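Local coordinates for protein proline dehydrogenase (Bradyrhizobium japonicum USDA 110, PDB 3HAZ) that probably oxidises proline to glutamate in two steps, a flavin-dependent proline dehydrogenase reaction followed by an NAD-dependent dehydrogenation of glutamate semialdehyde, at residues R45-I50 against S467-Q472; V519-R524 against D528-D533; Q551-V556 against G719-A724. All coordinates share one frame; numbering follows the deposited sequence.

Interaction 1 of 3, residues R45-I50 against S467-Q472; sequences RLIEAI and SSFVAQ. With FAD (flavin-adenine dinucleotide), chain C.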
loop_
_atom_site.group_PDB
_atom_site.type_symbol
_atom_site.label_atom_id
_atom_site.label_comp_id
_atom_site.label_asym_id
_atom_site.label_seq_id
_atom_site.Cartn_x
_atom_site.Cartn_y
_atom_site.Cartn_z
ATOM N N ARG A 45 -26.939 38.035 7.344
ATOM C CA ARG A 45 -27.470 38.849 8.429
ATOM C C ARG A 45 -28.130 37.995 9.515
ATOM O O ARG A 45 -28.017 38.296 10.702
ATOM C CB ARG A 45 -28.444 39.899 7.891
ATOM C CG ARG A 45 -27.760 40.988 7.057
ATOM C CD ARG A 45 -28.764 41.968 6.470
ATOM N NE ARG A 45 -29.549 42.656 7.492
ATOM C CZ ARG A 45 -29.227 43.836 8.019
ATOM N NH1 ARG A 45 -28.121 44.458 7.626
ATOM N NH2 ARG A 45 -30.004 44.394 8.942
ATOM N N LEU A 46 -28.819 36.935 9.105
ATOM C CA LEU A 46 -29.459 36.041 10.066
ATOM C C LEU A 46 -28.402 35.327 10.906
ATOM O O LEU A 46 -28.515 35.252 12.125
ATOM C CB LEU A 46 -30.363 35.028 9.357
ATOM C CG LEU A 46 -31.554 35.583 8.560
ATOM C CD1 LEU A 46 -32.363 34.455 7.936
ATOM C CD2 LEU A 46 -32.449 36.461 9.420
ATOM N N ILE A 47 -27.366 34.823 10.247
ATOM C CA ILE A 47 -26.307 34.084 10.933
ATOM C C ILE A 47 -25.458 34.989 11.841
ATOM O O ILE A 47 -25.033 34.575 12.918
ATOM C CB ILE A 47 -25.423 33.340 9.927
ATOM C CG1 ILE A 47 -26.201 32.174 9.314
ATOM C CG2 ILE A 47 -24.138 32.849 10.589
ATOM C CD1 ILE A 47 -25.578 31.648 8.034
ATOM N N GLU A 48 -25.224 36.223 11.405
ATOM C CA GLU A 48 -24.549 37.217 12.242
ATOM C C GLU A 48 -25.305 37.439 13.540
ATOM O O GLU A 48 -24.708 37.480 14.617
ATOM C CB GLU A 48 -24.409 38.552 11.507
ATOM C CG GLU A 48 -23.310 38.573 10.472
ATOM C CD GLU A 48 -23.114 39.948 9.874
ATOM O OE1 GLU A 48 -24.127 40.576 9.506
ATOM O OE2 GLU A 48 -21.950 40.398 9.773
ATOM N N ALA A 49 -26.621 37.596 13.432
ATOM C CA ALA A 49 -27.460 37.736 14.611
ATOM C C ALA A 49 -27.364 36.482 15.477
ATOM O O ALA A 49 -27.265 36.566 16.698
ATOM C CB ALA A 49 -28.914 38.002 14.212
ATOM N N ILE A 50 -27.395 35.316 14.839
ATOM C CA ILE A 50 -27.314 34.064 15.575
ATOM C C ILE A 50 -26.007 33.996 16.356
ATOM O O ILE A 50 -25.970 33.515 17.486
ATOM C CB ILE A 50 -27.407 32.845 14.641
ATOM C CG1 ILE A 50 -28.830 32.683 14.104
ATOM C CG2 ILE A 50 -26.986 31.583 15.378
ATOM C CD1 ILE A 50 -28.945 31.608 13.030
ATOM N N SER A 467 -24.507 17.408 11.576
ATOM C CA SER A 467 -25.036 17.949 10.328
ATOM C C SER A 467 -26.066 19.058 10.544
ATOM O O SER A 467 -26.445 19.750 9.599
ATOM C CB SER A 467 -25.651 16.828 9.486
ATOM O OG SER A 467 -26.641 16.128 10.222
ATOM N N SER A 468 -26.529 19.224 11.780
ATOM C CA SER A 468 -27.577 20.194 12.044
ATOM C C SER A 468 -27.052 21.625 11.915
ATOM O O SER A 468 -25.924 21.939 12.321
ATOM C CB SER A 468 -28.222 19.958 13.409
ATOM O OG SER A 468 -27.696 20.821 14.395
ATOM N N PHE A 469 -27.879 22.482 11.328
ATOM C CA PHE A 469 -27.516 23.870 11.105
ATOM C C PHE A 469 -27.297 24.585 12.427
ATOM O O PHE A 469 -26.334 25.341 12.585
ATOM C CB PHE A 469 -28.602 24.588 10.302
ATOM C CG PHE A 469 -28.351 26.057 10.135
ATOM C CD1 PHE A 469 -27.721 26.539 9.002
ATOM C CD2 PHE A 469 -28.745 26.956 11.114
ATOM C CE1 PHE A 469 -27.484 27.889 8.845
ATOM C CE2 PHE A 469 -28.514 28.306 10.964
ATOM C CZ PHE A 469 -27.884 28.776 9.832
ATOM N N VAL A 470 -28.197 24.344 13.376
ATOM C CA VAL A 470 -28.137 25.015 14.664
ATOM C C VAL A 470 -26.842 24.698 15.398
ATOM O O VAL A 470 -26.252 25.574 16.032
ATOM C CB VAL A 470 -29.351 24.677 15.557
ATOM C CG1 VAL A 470 -30.643 25.077 14.861
ATOM C CG2 VAL A 470 -29.361 23.195 15.914
ATOM N N ALA A 471 -26.400 23.449 15.302
ATOM C CA ALA A 471 -25.168 23.024 15.952
ATOM C C ALA A 471 -23.965 23.725 15.332
ATOM O O ALA A 471 -23.140 24.302 16.039
ATOM C CB ALA A 471 -25.008 21.518 15.852
ATOM N N GLN A 472 -23.875 23.664 14.006
ATOM C CA GLN A 472 -22.771 24.268 13.278
ATOM C C GLN A 472 -22.701 25.783 13.472
ATOM O O GLN A 472 -21.625 26.340 13.693
ATOM C CB GLN A 472 -22.872 23.924 11.796
ATOM C CG GLN A 472 -22.769 22.436 11.525
ATOM C CD GLN A 472 -22.770 22.110 10.049
ATOM O OE1 GLN A 472 -22.213 22.848 9.234
ATOM N NE2 GLN A 472 -23.395 20.993 9.694
HETATM P PA FAD C . -31.330 21.583 9.391
HETATM O O1A FAD C . -29.955 21.481 10.268
HETATM O O2A FAD C . -31.191 22.455 8.226
HETATM O O5B FAD C . -31.721 20.094 8.868
HETATM C C5B FAD C . -31.788 19.064 9.811
HETATM C C4B FAD C . -32.455 17.832 9.185
HETATM O O4B FAD C . -32.116 17.437 7.746
HETATM C C3B FAD C . -33.044 16.744 9.853
HETATM O O3B FAD C . -33.897 17.003 10.954
HETATM C C2B FAD C . -33.457 15.812 8.742
HETATM O O2B FAD C . -34.828 15.800 8.388
HETATM C C1B FAD C . -32.510 16.086 7.628
HETATM N N9A FAD C . -31.299 15.290 7.550
HETATM C C8A FAD C . -30.241 15.236 8.452
HETATM N N7A FAD C . -29.300 14.386 7.937
HETATM C C5A FAD C . -29.785 13.913 6.695
HETATM C C6A FAD C . -29.213 12.966 5.676
HETATM N N6A FAD C . -27.912 12.342 5.890
HETATM N N1A FAD C . -29.878 12.695 4.574
HETATM C C2A FAD C . -31.131 13.292 4.335
HETATM N N3A FAD C . -31.683 14.200 5.316
HETATM C C4A FAD C . -30.986 14.483 6.463
HETATM N N1 FAD C . -40.693 16.744 11.802
HETATM C C2 FAD C . -41.489 15.651 11.554
HETATM O O2 FAD C . -40.926 14.501 11.045
HETATM N N3 FAD C . -42.889 15.700 11.871
HETATM C C4 FAD C . -43.433 16.829 12.415
HETATM O O4 FAD C . -44.810 16.900 12.661
HETATM C C4X FAD C . -42.604 17.976 12.670
HETATM N N5 FAD C . -43.186 19.222 13.256
HETATM C C5X FAD C . -42.352 20.339 13.506
HETATM C C6 FAD C . -42.925 21.560 14.091
HETATM C C7 FAD C . -42.091 22.675 14.335
HETATM C C7M FAD C . -42.691 23.924 14.960
HETATM C C8 FAD C . -40.649 22.620 13.999
HETATM C C8M FAD C . -39.717 23.815 14.258
HETATM C C9 FAD C . -40.105 21.450 13.441
HETATM C C9A FAD C . -40.965 20.280 13.191
HETATM N N10 FAD C . -40.405 19.057 12.611
HETATM C C10 FAD C . -41.263 17.922 12.360
HETATM C "C1'" FAD C . -38.999 18.991 12.097
HETATM C "C2'" FAD C . -37.929 18.477 13.093
HETATM O "O2'" FAD C . -38.442 18.507 14.421
HETATM C "C3'" FAD C . -36.647 19.309 12.925
HETATM O "O3'" FAD C . -36.800 20.571 13.565
HETATM C "C4'" FAD C . -36.264 19.545 11.420
HETATM O "O4'" FAD C . -36.289 18.445 10.578
HETATM C "C5'" FAD C . -34.946 20.352 11.276
HETATM O "O5'" FAD C . -34.854 21.043 10.040
HETATM P P FAD C . -34.000 22.465 10.018
HETATM O O1P FAD C . -34.135 23.170 8.513
HETATM O O2P FAD C . -34.481 23.347 11.088
HETATM O O3P FAD C . -32.466 22.091 10.436
#
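Phe469 reaches across from the start of helix 469-473 and sets the far end of its ring against two isoleucines near the C-terminal end of helix 33-50. Its CZ meets Ile47 CG1 at 3.8 Å, and the neighbouring ring carbon CE2 lies 3.9 Å from Ile50 CD1. Both isoleucines come to the edge of the ring, Ile50 CD1 in its plane. With CG of Phe469 anti to the backbone N (chi1 175°), the ring is carried away from its own helix toward the isoleucines. Ile47 and Ile50, one turn apart, each place CG1 beside the backbone N and opposite the carbonyl carbon; CD1 of Ile47 adds a looser touch on CZ. The backbones stay well apart, so this is a contact made by side chains alone between helix 33-50, in the N-terminal region, and the proline dehydrogenase domain, a TIM-barrel fold that binds FAD. The backbone end of Phe469 meets the cofactor: its N donates to FAD O1A at 2.5 Å, a short and nearly straight bond (165°) to an oxygen of the diphosphate. Ser468, the N-cap residue, accepts from Ala471 N through its OG at 3.1 Å, which ties down the first turn. The helix thus offers its N-terminal end to the phosphate, where its dipole would probably help to offset the negative charge. Ala399 touches both Ile47 and Phe469, and Leu483 of helix 480-483 closes on the same pair.

Interaction 2 of 3, residues V519-R524 against D528-D533; sequences VEFGAR and DQLLTD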
loop_
_atom_site.group_PDB
_atom_site.type_symbol
_atom_site.label_atom_id
_atom_site.label_comp_id
_atom_site.label_asym_id
_atom_site.label_seq_id
_atom_site.Cartn_x
_atom_site.Cartn_y
_atom_site.Cartn_z
ATOM N N VAL A 519 -40.749 -6.755 3.169
ATOM C CA VAL A 519 -41.879 -6.010 2.635
ATOM C C VAL A 519 -42.248 -4.916 3.626
ATOM O O VAL A 519 -42.259 -5.156 4.832
ATOM C CB VAL A 519 -43.104 -6.941 2.410
ATOM C CG1 VAL A 519 -44.308 -6.157 1.906
ATOM C CG2 VAL A 519 -42.748 -8.077 1.437
ATOM N N GLU A 520 -42.528 -3.716 3.124
ATOM C CA GLU A 520 -43.021 -2.636 3.975
ATOM C C GLU A 520 -44.543 -2.687 4.059
ATOM O O GLU A 520 -45.238 -2.361 3.091
ATOM C CB GLU A 520 -42.562 -1.269 3.463
ATOM C CG GLU A 520 -43.080 -0.097 4.299
ATOM C CD GLU A 520 -42.841 -0.296 5.790
ATOM O OE1 GLU A 520 -41.669 -0.221 6.215
ATOM O OE2 GLU A 520 -43.825 -0.522 6.538
ATOM N N PHE A 521 -45.052 -3.102 5.218
ATOM C CA PHE A 521 -46.486 -3.245 5.426
ATOM C C PHE A 521 -47.178 -1.879 5.380
ATOM O O PHE A 521 -48.384 -1.791 5.144
ATOM C CB PHE A 521 -46.760 -3.926 6.770
ATOM C CG PHE A 521 -46.514 -5.412 6.768
ATOM C CD1 PHE A 521 -45.717 -6.000 5.802
ATOM C CD2 PHE A 521 -47.056 -6.213 7.758
ATOM C CE1 PHE A 521 -45.485 -7.362 5.809
ATOM C CE2 PHE A 521 -46.825 -7.574 7.771
ATOM C CZ PHE A 521 -46.038 -8.150 6.796
ATOM N N GLY A 522 -46.402 -0.818 5.599
ATOM C CA GLY A 522 -46.930 0.535 5.599
ATOM C C GLY A 522 -47.078 1.124 4.208
ATOM O O GLY A 522 -47.466 2.281 4.058
ATOM N N ALA A 523 -46.742 0.330 3.193
ATOM C CA ALA A 523 -46.958 0.709 1.801
ATOM C C ALA A 523 -48.067 -0.171 1.251
ATOM O O ALA A 523 -47.838 -1.340 0.942
ATOM C CB ALA A 523 -45.681 0.521 0.991
ATOM N N ARG A 524 -49.268 0.388 1.120
ATOM C CA ARG A 524 -50.450 -0.427 0.829
ATOM C C ARG A 524 -50.333 -1.265 -0.448
ATOM O O ARG A 524 -50.887 -2.362 -0.527
ATOM C CB ARG A 524 -51.728 0.422 0.815
ATOM C CG ARG A 524 -51.905 1.313 -0.405
ATOM C CD ARG A 524 -53.226 2.093 -0.344
ATOM N NE ARG A 524 -53.069 3.442 0.205
ATOM C CZ ARG A 524 -53.770 3.943 1.222
ATOM N NH1 ARG A 524 -54.697 3.218 1.832
ATOM N NH2 ARG A 524 -53.548 5.188 1.627
ATOM N N ASP A 528 -50.781 -5.141 0.047
ATOM C CA ASP A 528 -51.912 -5.708 -0.692
ATOM C C ASP A 528 -51.454 -6.796 -1.657
ATOM O O ASP A 528 -52.124 -7.815 -1.820
ATOM C CB ASP A 528 -52.668 -4.623 -1.469
ATOM C CG ASP A 528 -53.398 -3.643 -0.558
ATOM O OD1 ASP A 528 -53.504 -3.907 0.661
ATOM O OD2 ASP A 528 -53.871 -2.604 -1.072
ATOM N N GLN A 529 -50.307 -6.580 -2.296
ATOM C CA GLN A 529 -49.791 -7.549 -3.261
ATOM C C GLN A 529 -49.328 -8.820 -2.556
ATOM O O GLN A 529 -49.611 -9.933 -3.009
ATOM C CB GLN A 529 -48.646 -6.949 -4.087
ATOM C CG GLN A 529 -48.192 -7.838 -5.245
ATOM C CD GLN A 529 -49.299 -8.076 -6.269
ATOM O OE1 GLN A 529 -49.835 -7.133 -6.852
ATOM N NE2 GLN A 529 -49.641 -9.343 -6.496
ATOM N N LEU A 530 -48.615 -8.648 -1.448
ATOM C CA LEU A 530 -48.180 -9.770 -0.623
ATOM C C LEU A 530 -49.371 -10.608 -0.158
ATOM O O LEU A 530 -49.336 -11.833 -0.219
ATOM C CB LEU A 530 -47.390 -9.271 0.592
ATOM C CG LEU A 530 -47.009 -10.336 1.625
ATOM C CD1 LEU A 530 -46.222 -11.464 0.962
ATOM C CD2 LEU A 530 -46.221 -9.734 2.785
ATOM N N LEU A 531 -50.419 -9.940 0.319
ATOM C CA LEU A 531 -51.610 -10.628 0.810
ATOM C C LEU A 531 -52.267 -11.427 -0.306
ATOM O O LEU A 531 -52.672 -12.568 -0.106
ATOM C CB LEU A 531 -52.613 -9.626 1.391
ATOM C CG LEU A 531 -52.301 -9.066 2.781
ATOM C CD1 LEU A 531 -53.183 -7.849 3.100
ATOM C CD2 LEU A 531 -52.475 -10.154 3.826
ATOM N N THR A 532 -52.365 -10.808 -1.478
ATOM C CA THR A 532 -52.925 -11.449 -2.660
ATOM C C THR A 532 -52.107 -12.672 -3.067
ATOM O O THR A 532 -52.657 -13.746 -3.305
ATOM C CB THR A 532 -52.979 -10.463 -3.843
ATOM O OG1 THR A 532 -53.892 -9.401 -3.539
ATOM C CG2 THR A 532 -53.433 -11.171 -5.114
ATOM N N ASP A 533 -50.789 -12.504 -3.138
ATOM C CA ASP A 533 -49.900 -13.586 -3.541
ATOM C C ASP A 533 -50.048 -14.788 -2.618
ATOM O O ASP A 533 -50.187 -15.920 -3.080
ATOM C CB ASP A 533 -48.443 -13.110 -3.574
ATOM C CG ASP A 533 -48.167 -12.144 -4.721
ATOM O OD1 ASP A 533 -49.043 -12.001 -5.599
ATOM O OD2 ASP A 533 -47.077 -11.530 -4.746
#
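A type I beta turn, Glu520 to Ala523, leads the chain into helix 524-536, and the residues on this approach pack back against the first turns of that helix. Leu530 is the centre of the apolar part. Its CD2 methyl lies 3.9 Å from Phe521 CE1 and 4.1 Å from Val519 CG2, so a single branch serves both partners. CG of Leu530 stands anti to the backbone N (chi1 173°), which directs the isobutyl group at the incoming chain. Val519 presents both methyls to this branch, CG1 only slightly farther off than CG2, whereas Phe521 brings one ring carbon at an oblique tilt. Leu604 of helix 604-629 touches both Phe521 and Leu530, and Leu608 of the same helix meets Val519, extending the cluster beyond the two segments. The turn itself is closed by Ala523 N donating to Glu520 O. Glu520 also folds its carboxylate back, OE2 accepting from Gly522 N at 2.8 Å through the anti lone pair, while OE1 forms a salt bridge with Arg358. Ala523 is the N-cap residue, and one turn into the helix Asp528 N donates to Arg524 O, although the position of this oxygen is less certain. Arg524 turns its guanidinium group elsewhere, to the carbonyl of Phe10 and the carboxylate of Asp292; its NE lies 6.2 Å from Asp528 OD2. Farther along, Asp528 O takes two donors, Thr532 N and Thr532 OG1, from opposite faces of its plane. The side-chain contact between the segments is thus apolar, Leu530 CD2 meeting Val519 and Phe521, while the charged ends of Glu520 and Arg524 tie the turn and the start of the helix to more distant parts of the chain.

Interaction 3 of 3, residues Q551-V556 against G719-A724; sequences QAHAAV and GAALTA. With NAD (nicotinamide-adenine-dinucleotide), chain D.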
loop_
_atom_site.group_PDB
_atom_site.type_symbol
_atom_site.label_atom_id
_atom_site.label_comp_id
_atom_site.label_asym_id
_atom_site.label_seq_id
_atom_site.Cartn_x
_atom_site.Cartn_y
_atom_site.Cartn_z
ATOM N N GLN A 551 -38.138 -48.293 7.293
ATOM C CA GLN A 551 -37.896 -47.234 6.320
ATOM C C GLN A 551 -36.851 -46.248 6.826
ATOM O O GLN A 551 -36.038 -45.735 6.054
ATOM C CB GLN A 551 -39.198 -46.504 6.002
ATOM C CG GLN A 551 -40.154 -47.332 5.171
ATOM C CD GLN A 551 -41.522 -46.702 5.064
ATOM O OE1 GLN A 551 -42.263 -46.627 6.044
ATOM N NE2 GLN A 551 -41.870 -46.250 3.865
ATOM N N ALA A 552 -36.882 -45.988 8.129
ATOM C CA ALA A 552 -35.920 -45.094 8.754
ATOM C C ALA A 552 -34.510 -45.667 8.654
ATOM O O ALA A 552 -33.564 -44.949 8.347
ATOM C CB ALA A 552 -36.297 -44.834 10.207
ATOM N N HIS A 553 -34.367 -46.964 8.908
ATOM C CA HIS A 553 -33.060 -47.604 8.783
ATOM C C HIS A 553 -32.586 -47.644 7.332
ATOM O O HIS A 553 -31.399 -47.468 7.055
ATOM C CB HIS A 553 -33.061 -49.000 9.409
ATOM C CG HIS A 553 -32.734 -48.999 10.869
ATOM N ND1 HIS A 553 -33.418 -48.225 11.785
ATOM C CD2 HIS A 553 -31.795 -49.673 11.575
ATOM C CE1 HIS A 553 -32.912 -48.421 12.989
ATOM N NE2 HIS A 553 -31.927 -49.295 12.890
ATOM N N ALA A 554 -33.518 -47.863 6.409
ATOM C CA ALA A 554 -33.200 -47.814 4.986
ATOM C C ALA A 554 -32.717 -46.420 4.591
ATOM O O ALA A 554 -31.822 -46.267 3.751
ATOM C CB ALA A 554 -34.410 -48.213 4.159
ATOM N N ALA A 555 -33.312 -45.402 5.202
ATOM C CA ALA A 555 -32.924 -44.024 4.931
ATOM C C ALA A 555 -31.475 -43.777 5.341
ATOM O O ALA A 555 -30.703 -43.180 4.590
ATOM C CB ALA A 555 -33.859 -43.060 5.642
ATOM N N VAL A 556 -31.107 -44.242 6.532
ATOM C CA VAL A 556 -29.741 -44.085 7.021
ATOM C C VAL A 556 -28.759 -44.828 6.121
ATOM O O VAL A 556 -27.703 -44.301 5.768
ATOM C CB VAL A 556 -29.592 -44.580 8.477
ATOM C CG1 VAL A 556 -28.148 -44.460 8.938
ATOM C CG2 VAL A 556 -30.500 -43.788 9.397
ATOM N N GLY A 719 -37.771 -40.636 15.492
ATOM C CA GLY A 719 -36.597 -39.842 15.808
ATOM C C GLY A 719 -35.609 -40.647 16.631
ATOM O O GLY A 719 -34.397 -40.553 16.431
ATOM N N ALA A 720 -36.131 -41.453 17.553
ATOM C CA ALA A 720 -35.294 -42.298 18.400
ATOM C C ALA A 720 -34.585 -43.382 17.595
ATOM O O ALA A 720 -33.407 -43.659 17.814
ATOM C CB ALA A 720 -36.117 -42.919 19.519
ATOM N N ALA A 721 -35.306 -44.002 16.666
ATOM C CA ALA A 721 -34.711 -45.020 15.812
ATOM C C ALA A 721 -33.519 -44.455 15.036
ATOM O O ALA A 721 -32.491 -45.118 14.884
ATOM C CB ALA A 721 -35.749 -45.584 14.860
ATOM N N LEU A 722 -33.659 -43.225 14.549
ATOM C CA LEU A 722 -32.587 -42.574 13.809
ATOM C C LEU A 722 -31.368 -42.335 14.693
ATOM O O LEU A 722 -30.253 -42.659 14.307
ATOM C CB LEU A 722 -33.061 -41.244 13.211
ATOM C CG LEU A 722 -34.177 -41.320 12.168
ATOM C CD1 LEU A 722 -34.492 -39.940 11.605
ATOM C CD2 LEU A 722 -33.806 -42.278 11.055
ATOM N N THR A 723 -31.581 -41.767 15.877
ATOM C CA THR A 723 -30.467 -41.436 16.767
ATOM C C THR A 723 -29.779 -42.674 17.337
ATOM O O THR A 723 -28.622 -42.619 17.746
ATOM C CB THR A 723 -30.901 -40.511 17.930
ATOM O OG1 THR A 723 -31.895 -41.163 18.731
ATOM C CG2 THR A 723 -31.465 -39.202 17.391
ATOM N N ALA A 724 -30.492 -43.794 17.367
ATOM C CA ALA A 724 -29.938 -45.017 17.926
ATOM C C ALA A 724 -29.146 -45.811 16.888
ATOM O O ALA A 724 -28.360 -46.686 17.239
ATOM C CB ALA A 724 -31.041 -45.872 18.546
HETATM P PA NAD D . -39.577 -31.575 21.445
HETATM O O1A NAD D . -38.410 -32.023 22.506
HETATM O O2A NAD D . -40.904 -31.878 22.006
HETATM O O5B NAD D . -39.335 -32.444 20.041
HETATM C C5B NAD D . -38.736 -31.799 18.925
HETATM C C4B NAD D . -38.224 -32.819 17.896
HETATM O O4B NAD D . -37.559 -34.009 18.467
HETATM C C3B NAD D . -39.339 -33.475 16.982
HETATM O O3B NAD D . -39.173 -33.512 15.598
HETATM C C2B NAD D . -39.652 -34.749 17.762
HETATM O O2B NAD D . -40.570 -35.685 17.243
HETATM C C1B NAD D . -38.293 -35.177 18.109
HETATM N N9A NAD D . -38.296 -36.134 19.225
HETATM C C8A NAD D . -39.226 -36.255 20.207
HETATM N N7A NAD D . -38.812 -37.310 21.074
HETATM C C5A NAD D . -37.592 -37.826 20.580
HETATM C C6A NAD D . -36.762 -38.847 21.030
HETATM N N6A NAD D . -37.118 -39.590 22.227
HETATM N N1A NAD D . -35.622 -39.146 20.355
HETATM C C2A NAD D . -35.287 -38.434 19.215
HETATM N N3A NAD D . -36.102 -37.429 18.771
HETATM C C4A NAD D . -37.259 -37.125 19.456
HETATM O O3 NAD D . -39.435 -29.947 21.061
HETATM P PN NAD D . -40.713 -29.156 20.329
HETATM O O1N NAD D . -42.103 -29.442 21.201
HETATM O O2N NAD D . -40.871 -29.631 18.953
HETATM O O5D NAD D . -40.422 -27.513 20.302
HETATM C C5D NAD D . -40.463 -26.771 21.513
HETATM C C4D NAD D . -39.100 -26.734 22.237
HETATM O O4D NAD D . -37.891 -26.581 21.374
HETATM C C3D NAD D . -38.850 -25.721 23.435
HETATM O O3D NAD D . -38.490 -26.223 24.699
HETATM C C2D NAD D . -37.916 -24.707 22.739
HETATM O O2D NAD D . -37.371 -23.608 23.442
HETATM C C1D NAD D . -37.050 -25.604 21.952
HETATM N N1N NAD D . -36.425 -24.817 20.881
HETATM C C2N NAD D . -35.155 -24.250 21.096
HETATM C C3N NAD D . -34.535 -23.452 20.043
HETATM C C7N NAD D . -33.141 -22.841 20.274
HETATM O O7N NAD D . -32.554 -22.380 19.362
HETATM N N7N NAD D . -32.501 -22.959 21.568
HETATM C C4N NAD D . -35.247 -23.236 18.758
HETATM C C5N NAD D . -36.506 -23.803 18.546
HETATM C C6N NAD D . -37.137 -24.615 19.610
#
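The adenine end of the NAD pocket in the aldehyde dehydrogenase part is bordered by helix 716-724, and helix 549-567 packs on this helix away from the nucleotide. Gly719 and Ala720 belong to the pocket, and Gly719 C comes within 3.4 Å of NAD C2A. Gly719 also fits the last glycine of a GxGxxG-like sequence, consistent with a Rossmann-type dinucleotide fold. Away from the adenine, Leu722 carries the helix-to-helix contact. Its CD2 methyl lies 3.7 Å from Ala552 CB and 4.0 Å from Val556 CG2, between residues one turn apart on helix 549-567. Leu722 CG sits beside the backbone N, opposite the carbonyl carbon (chi1 -63°); CD1 is extended (chi2 -177°), and the other branch, CD2, meets both partners. At Ala552 the backbones come close, its CA lying 6.6 Å from that of Leu722. Toward solvent, His553 brings CE1 of its imidazole obliquely to Ala721 O, at 3.8 Å, with Ala721 CB a little farther off; this is contact without a hydrogen bond. The ring also meets that of His725. Within helix 716-724, Thr723 OG1 donates to Ala720 O at 3.1 Å, sharing this acceptor with Ala724 N on the same face of its plane. The two helical segments run in broadly the same direction, at -38°, with their axes 9.5 Å apart at closest approach. Leu722 also touches Val654 of strand 641-656 and Val681 and Lys683 of strand 679-683, so it joins helix 549-567 to these two strands, and Thr723 touches Ile656 of strand 641-656.

Overall arrangement
The three contacts follow one another along the chain. Interactions 1 and 3 lie on opposite sides of its centre, their own centres about 74 Å apart, and each adjoins a different cofactor: interaction 1 borders the FAD diphosphate in the proline dehydrogenase barrel, interaction 3 the NAD adenine in the aldehyde dehydrogenase part. Interaction 2 lies away from both sites, its centre about 43 Å from the centre of each of the others. None of the contacts touches another; the nearest atoms of interactions 1 and 2 are about 23 Å apart. Helices 524-536 and 549-567, which carry 528-533 and 551-556, are consecutive, so interaction 2 directly precedes the aldehyde dehydrogenase helix of interaction 3.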